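Local coordinates for polyhedrin (Antheraea mylitta cypovirus 4, PDB 5A8S), which forms the crystalline matrix of the occlusion bodies (polyhedra) of an insect cypovirus, which probably protects the embedded virus particles outside the host, at residues S48-A53 / V213-T218; R111-V116 / V172-H177. All blocks are in the same frame, centred on the assembly; numbering follows the deposited sequence.

Interaction 1 of 2, residues S48-A53 / V213-T218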
# COMPACT_ATOMS: atom_id res chain seq x y z
N SER A 48 25.65 -11.02 7.81
CA SER A 48 26.82 -10.43 7.16
C SER A 48 27.40 -9.26 7.93
O SER A 48 28.44 -8.72 7.56
CB SER A 48 26.44 -9.94 5.77
OG SER A 48 25.61 -8.80 5.90
N GLY A 49 26.73 -8.85 9.00
CA GLY A 49 27.15 -7.68 9.74
C GLY A 49 26.59 -6.38 9.17
O GLY A 49 26.78 -5.31 9.75
N ARG A 50 25.90 -6.47 8.04
CA ARG A 50 25.22 -5.31 7.47
C ARG A 50 23.80 -5.22 8.05
O ARG A 50 23.33 -6.14 8.71
CB ARG A 50 25.20 -5.41 5.95
CG ARG A 50 26.60 -5.62 5.36
CD ARG A 50 26.59 -5.77 3.84
NE ARG A 50 26.16 -4.55 3.15
CZ ARG A 50 25.08 -4.45 2.39
NH1 ARG A 50 24.27 -5.49 2.21
NH2 ARG A 50 24.78 -3.30 1.80
N TYR A 51 23.14 -4.09 7.82
CA TYR A 51 21.80 -3.85 8.32
C TYR A 51 20.95 -3.20 7.24
O TYR A 51 21.47 -2.63 6.28
CB TYR A 51 21.84 -2.90 9.52
CG TYR A 51 22.50 -3.45 10.77
CD1 TYR A 51 23.88 -3.62 10.84
CD2 TYR A 51 21.74 -3.78 11.88
CE1 TYR A 51 24.49 -4.12 11.99
CE2 TYR A 51 22.33 -4.27 13.03
CZ TYR A 51 23.70 -4.44 13.09
OH TYR A 51 24.27 -4.92 14.25
N LYS A 52 19.64 -3.27 7.40
CA LYS A 52 18.73 -2.58 6.50
C LYS A 52 17.60 -1.96 7.30
O LYS A 52 17.02 -2.61 8.16
CB LYS A 52 18.15 -3.54 5.46
CG LYS A 52 17.35 -2.86 4.37
CD LYS A 52 17.02 -3.84 3.26
CE LYS A 52 15.77 -4.65 3.62
NZ LYS A 52 15.51 -5.71 2.62
N ALA A 53 17.31 -0.69 7.03
CA ALA A 53 16.26 0.02 7.75
C ALA A 53 15.02 0.19 6.88
O ALA A 53 15.13 0.64 5.74
CB ALA A 53 16.76 1.39 8.18
N VAL A 213 13.74 2.28 2.28
CA VAL A 213 14.54 1.12 2.65
C VAL A 213 16.00 1.47 2.42
O VAL A 213 16.43 1.66 1.29
CB VAL A 213 14.17 -0.12 1.82
CG1 VAL A 213 15.00 -1.31 2.25
CG2 VAL A 213 12.67 -0.42 1.96
N ILE A 214 16.77 1.58 3.50
CA ILE A 214 18.14 2.05 3.42
C ILE A 214 19.09 0.99 3.94
O ILE A 214 18.84 0.41 4.98
CB ILE A 214 18.36 3.31 4.29
CG1 ILE A 214 17.26 4.35 4.04
CG2 ILE A 214 19.74 3.90 4.04
CD1 ILE A 214 16.24 4.42 5.13
N GLU A 215 20.19 0.74 3.23
CA GLU A 215 21.14 -0.23 3.75
C GLU A 215 22.35 0.42 4.42
O GLU A 215 22.69 1.56 4.13
CB GLU A 215 21.54 -1.23 2.67
CG GLU A 215 20.42 -2.23 2.42
CD GLU A 215 20.87 -3.50 1.75
OE1 GLU A 215 21.65 -3.42 0.77
OE2 GLU A 215 20.43 -4.58 2.20
N PHE A 216 22.96 -0.33 5.33
CA PHE A 216 24.12 0.11 6.09
C PHE A 216 25.15 -1.00 6.08
O PHE A 216 24.84 -2.15 6.40
CB PHE A 216 23.71 0.42 7.54
CG PHE A 216 22.54 1.34 7.65
CD1 PHE A 216 22.71 2.71 7.60
CD2 PHE A 216 21.26 0.83 7.77
CE1 PHE A 216 21.63 3.56 7.67
CE2 PHE A 216 20.17 1.68 7.84
CZ PHE A 216 20.35 3.04 7.79
N ASN A 217 26.39 -0.67 5.74
CA ASN A 217 27.42 -1.70 5.61
C ASN A 217 27.96 -2.18 6.96
O ASN A 217 28.58 -3.23 7.04
CB ASN A 217 28.56 -1.21 4.72
CG ASN A 217 28.18 -1.22 3.24
OD1 ASN A 217 27.18 -1.83 2.85
ND2 ASN A 217 28.99 -0.57 2.41
N THR A 218 27.71 -1.42 8.02
CA THR A 218 28.19 -1.81 9.33
C THR A 218 27.44 -1.04 10.42
O THR A 218 26.83 -0.01 10.14
CB THR A 218 29.71 -1.62 9.41
OG1 THR A 218 30.22 -2.32 10.55
CG2 THR A 218 30.08 -0.15 9.47
O HOH W 1 28.16 -4.41 11.98

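Interaction 2 of 2, residues R111-V116 / V172-H177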
# COMPACT_ATOMS: atom_id res chain seq x y z
N ARG A 111 21.05 -14.27 3.60
CA ARG A 111 20.48 -12.94 3.47
C ARG A 111 19.31 -12.73 4.43
O ARG A 111 18.81 -11.61 4.56
CB ARG A 111 19.97 -12.72 2.04
CG ARG A 111 21.06 -12.69 0.99
CD ARG A 111 20.44 -12.61 -0.40
NE ARG A 111 19.52 -13.72 -0.65
CZ ARG A 111 18.67 -13.76 -1.67
NH1 ARG A 111 18.61 -12.74 -2.52
NH2 ARG A 111 17.88 -14.81 -1.84
N TYR A 112 18.82 -13.78 5.07
CA TYR A 112 17.69 -13.60 5.98
C TYR A 112 18.20 -13.08 7.33
O TYR A 112 19.22 -13.55 7.82
CB TYR A 112 16.89 -14.90 6.17
CG TYR A 112 15.66 -14.66 7.01
CD1 TYR A 112 14.48 -14.23 6.43
CD2 TYR A 112 15.71 -14.80 8.39
CE1 TYR A 112 13.36 -13.97 7.20
CE2 TYR A 112 14.61 -14.55 9.17
CZ TYR A 112 13.44 -14.13 8.57
OH TYR A 112 12.33 -13.87 9.34
N PRO A 113 17.50 -12.10 7.93
CA PRO A 113 18.06 -11.45 9.11
C PRO A 113 17.98 -12.29 10.39
O PRO A 113 17.11 -13.16 10.51
CB PRO A 113 17.22 -10.18 9.24
CG PRO A 113 15.89 -10.57 8.67
CD PRO A 113 16.19 -11.52 7.54
N MET A 114 18.88 -12.04 11.32
CA MET A 114 18.88 -12.73 12.61
C MET A 114 17.83 -12.17 13.56
O MET A 114 17.40 -12.84 14.50
CB MET A 114 20.28 -12.63 13.23
CG MET A 114 21.36 -12.95 12.21
SD MET A 114 22.96 -13.30 12.93
CE MET A 114 23.51 -11.64 13.33
N GLY A 115 17.41 -10.93 13.30
CA GLY A 115 16.42 -10.27 14.14
C GLY A 115 16.23 -8.84 13.67
O GLY A 115 16.93 -8.38 12.77
N VAL A 116 15.27 -8.13 14.27
CA VAL A 116 15.07 -6.72 13.95
C VAL A 116 15.04 -5.87 15.21
O VAL A 116 14.57 -6.30 16.25
CB VAL A 116 13.76 -6.48 13.15
CG1 VAL A 116 13.81 -7.18 11.79
CG2 VAL A 116 12.54 -6.94 13.95
N VAL A 172 13.87 -8.03 18.41
CA VAL A 172 13.02 -9.18 18.13
C VAL A 172 13.81 -10.21 17.34
O VAL A 172 14.10 -10.01 16.15
CB VAL A 172 11.76 -8.78 17.34
CG1 VAL A 172 10.90 -10.00 17.02
CG2 VAL A 172 10.96 -7.74 18.12
N PRO A 173 14.21 -11.31 17.99
CA PRO A 173 14.89 -12.38 17.25
C PRO A 173 13.95 -13.05 16.24
O PRO A 173 12.76 -13.18 16.49
CB PRO A 173 15.28 -13.39 18.35
CG PRO A 173 15.23 -12.61 19.62
CD PRO A 173 14.17 -11.57 19.44
N LEU A 174 14.50 -13.46 15.11
CA LEU A 174 13.71 -14.11 14.06
C LEU A 174 14.34 -15.44 13.70
O LEU A 174 15.55 -15.56 13.69
CB LEU A 174 13.66 -13.25 12.80
CG LEU A 174 13.04 -11.86 12.95
CD1 LEU A 174 13.26 -11.08 11.67
CD2 LEU A 174 11.57 -11.97 13.29
N ASP A 175 13.52 -16.44 13.39
CA ASP A 175 14.05 -17.62 12.70
C ASP A 175 13.61 -17.50 11.24
O ASP A 175 12.88 -16.58 10.88
CB ASP A 175 13.68 -18.95 13.39
CG ASP A 175 12.28 -19.46 13.05
OD1 ASP A 175 11.66 -19.00 12.07
OD2 ASP A 175 11.81 -20.38 13.76
N GLU A 176 14.09 -18.41 10.40
CA GLU A 176 14.03 -18.18 8.97
C GLU A 176 12.61 -18.20 8.39
O GLU A 176 12.38 -17.71 7.29
CB GLU A 176 14.90 -19.20 8.23
CG GLU A 176 15.07 -18.87 6.77
CD GLU A 176 15.88 -19.91 6.04
OE1 GLU A 176 16.05 -21.03 6.59
OE2 GLU A 176 16.35 -19.61 4.93
N HIS A 177 11.64 -18.75 9.13
CA HIS A 177 10.28 -18.76 8.61
C HIS A 177 9.42 -17.58 9.10
O HIS A 177 8.22 -17.54 8.84
CB HIS A 177 9.60 -20.12 8.86
CG HIS A 177 8.74 -20.17 10.09
ND1 HIS A 177 9.23 -19.99 11.36
CD2 HIS A 177 7.42 -20.44 10.23
CE1 HIS A 177 8.26 -20.12 12.23
NE2 HIS A 177 7.14 -20.39 11.57
O HOH W 2 17.77 -16.02 12.05

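Interaction 1 of 2, residues S48-A53 / V213-T218
R50 reaches across to N217 and E215 from just before strand 51-58. Its CB lies against the backbone O of F216, 3.3 Å away, and CG rests beside the carbonyl O of N217. A bend at chi3 (66°) then turns the guanidinium back alongside the N217 side chain. NE and NH2 both bind N217 OD1 side-on, at 2.9 and 3.0 Å, and that oxygen lies almost exactly in the guanidinium plane. NH2 also makes a long salt bridge of 3.3 Å to E215 OE1, which it meets from above the carboxylate plane. NH1 is held by E73 and D74, so several acceptors fix the rotation of this buried cation. E215 OE2 accepts from the backbone N of D74, and T85 of the second subunit bonds to E215 OE1. On the same side, K52 CD presses tightly on V213 CG1 (3.4 Å) before NZ turns to the carbonyls of E70, L72 and T75. On the face carrying Y51, A53, I214 and F216, A53 CB abuts the edge of the F216 ring at CE2, 3.4 Å off. Paired backbone bonds at Y51-F216 and A53-I214 make a regular antiparallel ladder, joining strand 210-216, outermost in this chain's sheet, to the main polyhedrin sheet.

Interaction 2 of 2, residues R111-V116 / V172-H177
Y112 lays its ring against the backbone of D175 and E176; chi1 of -175° swings it away from its own backbone N and toward the 172-177 segment. The CA of E176 sits over one face in a CH-pi contact, 4.0 Å from the ring centroid, while L174 CB approaches the ring edge at CE2. The hydroxyl finds its hydrogen-bond partner in the carbonyl of N178, and W68 packs nearly parallel to the ring. P113 follows, its CG 4.0 Å from L174 CD1; a water donates to L174 O and, weakly, to P113 O. M114 turns its side chain away, but its O accepts a nearly linear bond from L174 N (3.0 Å), the donor standing above the carbonyl plane. At G115 the chains come close, CA lying 3.1 Å from V172 O and 4.1 Å from P173 CA. V116 then exchanges two backbone bonds with V172. Its CG2 lies beside V172 CB, and its CG1 meets L174 CD1 at 3.9 Å, so the same leucine methyl touches both V116 and P113. Opposite V116, strand 167-173 continues the sheet; beyond the L174-M114 bond the chains diverge into loops, at the end of an antiparallel strand pair of the polyhedrin sheet.

Both interactions belong to one six-stranded antiparallel sheet, with strand 38-45 lying between their inner strands, 51-58 and 115-121. Interaction 1 attaches strand 210-216, outermost in this chain's sheet, and interaction 2 the strand 167-173 toward the other side; along the chain, interaction 2 is nested inside the loop that interaction 1 closes. Their centres are 14 Å apart and their nearest atoms about 6 Å, so they do not touch. Strand 38-45 connects them: A44 bonds to K52 and packs on P113, while Q45 contacts both Y51 and M114. E73 likewise pairs with R50 and bonds to the backbone of R111. The second subunit reaches interaction 1, whereas no other chain of the assembly touches interaction 2.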